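Local coordinates for protein Amy13K (PDB 6B3P) that binds maltooligosaccharides in two family 26 carbohydrate-binding modules of a gut bacterial alpha-amylase, probably helping it hold starch, at residues 189-192 with 197-200. Sequence-based numbering, arbitrary orientation.
Sequences LWVT and DTTV
Thr-192 and Thr-199 face each other as an antiparallel hydrogen-bonded pair: Thr-192 N donates to Thr-199 O at 3.0 Å with 166° at the hydrogen, and Thr-199 N returns a 2.9 Å bond to Thr-192 O. Their side chains lie next to each other and point the same way. The hydroxyl of Thr-192 sits between its own N and carbonyl carbon (chi1 61°), where OG1 comes 3.8 Å from Thr-199 CB. One water bonds both threonine OG1 atoms and donates to Asp-197 O (2.7 Å), tying the pair to the turn. These strands, 188-192 and 199-201, form a beta hairpin at one side of a four-stranded sheet in the second CBM26 module, with 199-201 outermost. On the other face, Val-191 can be traced outward: CB is 4.1 Å from Thr-199 O; CG1, anti to the backbone N (chi1 -174°), lies 3.7 Å from the same Thr-199 O and 3.8 Å from Thr-198 CG2; CG2 makes looser apolar contact with Val-200 CG2 (4.4 Å). Both valines also pack on Ile-178 of strand 178-180, in the neighbouring sheet. With its methyl on Val-191, Thr-198 turns OG1 to a hydrogen bond with Asp-176 N, beyond the hairpin.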
ATOM      1  N   LEU A 189      -5.184   1.558  -0.524  1.00 38.70           N
ATOM      2  CA  LEU A 189      -6.004   2.760  -0.658  1.00 37.86           C
ATOM      3  C   LEU A 189      -7.315   2.641   0.117  1.00 33.69           C
ATOM      4  O   LEU A 189      -7.800   1.539   0.369  1.00 35.08           O
ATOM      5  CB  LEU A 189      -6.309   3.032  -2.132  1.00 37.15           C
ATOM      6  CG  LEU A 189      -5.107   3.254  -3.050  1.00 41.44           C
ATOM      7  CD1 LEU A 189      -5.547   3.215  -4.503  1.00 40.76           C
ATOM      8  CD2 LEU A 189      -4.427   4.575  -2.732  1.00 36.98           C
ATOM      9  N   TRP A 190      -7.874   3.789   0.493  1.00 39.20           N
ATOM     10  CA  TRP A 190      -9.175   3.861   1.151  1.00 41.19           C
ATOM     11  C   TRP A 190     -10.089   4.794   0.364  1.00 35.80           C
ATOM     12  O   TRP A 190      -9.686   5.898  -0.002  1.00 37.38           O
ATOM     13  CB  TRP A 190      -9.031   4.353   2.591  1.00 45.80           C
ATOM     14  CG  TRP A 190      -8.304   3.405   3.488  1.00 40.49           C
ATOM     15  CD1 TRP A 190      -8.859   2.488   4.332  1.00 44.70           C
ATOM     16  CD2 TRP A 190      -6.885   3.281   3.638  1.00 42.44           C
ATOM     17  NE1 TRP A 190      -7.874   1.799   4.997  1.00 47.83           N
ATOM     18  CE2 TRP A 190      -6.653   2.268   4.590  1.00 50.53           C
ATOM     19  CE3 TRP A 190      -5.789   3.929   3.061  1.00 43.29           C
ATOM     20  CZ2 TRP A 190      -5.370   1.885   4.975  1.00 46.39           C
ATOM     21  CZ3 TRP A 190      -4.514   3.548   3.446  1.00 43.84           C
ATOM     22  CH2 TRP A 190      -4.317   2.537   4.394  1.00 39.57           C
ATOM     23  N   VAL A 191     -11.319   4.354   0.112  1.00 39.02           N
ATOM     24  CA  VAL A 191     -12.263   5.134  -0.684  1.00 45.32           C
ATOM     25  C   VAL A 191     -13.580   5.350   0.056  1.00 38.54           C
ATOM     26  O   VAL A 191     -14.108   4.436   0.691  1.00 38.80           O
ATOM     27  CB  VAL A 191     -12.551   4.454  -2.040  1.00 41.24           C
ATOM     28  CG1 VAL A 191     -13.422   5.349  -2.920  1.00 44.87           C
ATOM     29  CG2 VAL A 191     -11.246   4.118  -2.753  1.00 42.88           C
ATOM     30  N   THR A 192     -14.094   6.574  -0.026  1.00 47.47           N
ATOM     31  CA  THR A 192     -15.393   6.918   0.542  1.00 52.79           C
ATOM     32  C   THR A 192     -16.222   7.724  -0.449  1.00 51.46           C
ATOM     33  O   THR A 192     -15.680   8.383  -1.336  1.00 45.33           O
ATOM     34  CB  THR A 192     -15.249   7.739   1.837  1.00 49.80           C
ATOM     35  OG1 THR A 192     -14.571   8.969   1.553  1.00 50.35           O
ATOM     36  CG2 THR A 192     -14.472   6.962   2.886  1.00 47.51           C
ATOM     37  N   ASP A 197     -18.947  12.737  -5.157  1.00 61.46           N
ATOM     38  CA  ASP A 197     -18.438  12.914  -3.800  1.00 65.96           C
ATOM     39  C   ASP A 197     -17.442  11.817  -3.409  1.00 65.46           C
ATOM     40  O   ASP A 197     -17.308  11.477  -2.234  1.00 61.81           O
ATOM     41  CB  ASP A 197     -19.610  12.945  -2.810  1.00 64.78           C
ATOM     42  CG  ASP A 197     -19.206  13.437  -1.432  1.00 96.48           C
ATOM     43  OD1 ASP A 197     -18.312  14.305  -1.340  1.00 92.55           O
ATOM     44  OD2 ASP A 197     -19.785  12.951  -0.437  1.00 94.90           O
ATOM     45  N   THR A 198     -16.740  11.276  -4.398  1.00 65.95           N
ATOM     46  CA  THR A 198     -15.782  10.201  -4.155  1.00 58.61           C
ATOM     47  C   THR A 198     -14.424  10.757  -3.731  1.00 49.02           C
ATOM     48  O   THR A 198     -13.854  11.611  -4.411  1.00 49.34           O
ATOM     49  CB  THR A 198     -15.603   9.318  -5.407  1.00 53.69           C
ATOM     50  OG1 THR A 198     -16.871   8.778  -5.799  1.00 49.92           O
ATOM     51  CG2 THR A 198     -14.633   8.170  -5.136  1.00 48.80           C
ATOM     52  N   THR A 199     -13.919  10.260  -2.604  1.00 50.22           N
ATOM     53  CA  THR A 199     -12.620  10.670  -2.076  1.00 52.12           C
ATOM     54  C   THR A 199     -11.702   9.461  -1.899  1.00 45.93           C
ATOM     55  O   THR A 199     -12.107   8.446  -1.333  1.00 40.98           O
ATOM     56  CB  THR A 199     -12.763  11.395  -0.724  1.00 62.24           C
ATOM     57  OG1 THR A 199     -13.800  12.381  -0.810  1.00 61.24           O
ATOM     58  CG2 THR A 199     -11.456  12.069  -0.337  1.00 53.90           C
ATOM     59  N   VAL A 200     -10.468   9.584  -2.383  1.00 45.02           N
ATOM     60  CA  VAL A 200      -9.477   8.514  -2.287  1.00 43.88           C
ATOM     61  C   VAL A 200      -8.345   8.905  -1.337  1.00 43.18           C
ATOM     62  O   VAL A 200      -7.673   9.917  -1.546  1.00 44.08           O
ATOM     63  CB  VAL A 200      -8.878   8.169  -3.668  1.00 42.41           C
ATOM     64  CG1 VAL A 200      -7.892   7.010  -3.550  1.00 39.58           C
ATOM     65  CG2 VAL A 200      -9.982   7.826  -4.659  1.00 41.10           C
TER
HETATM   66  O   HOH W   1     -16.128  11.003   0.159  1.00 59.28           O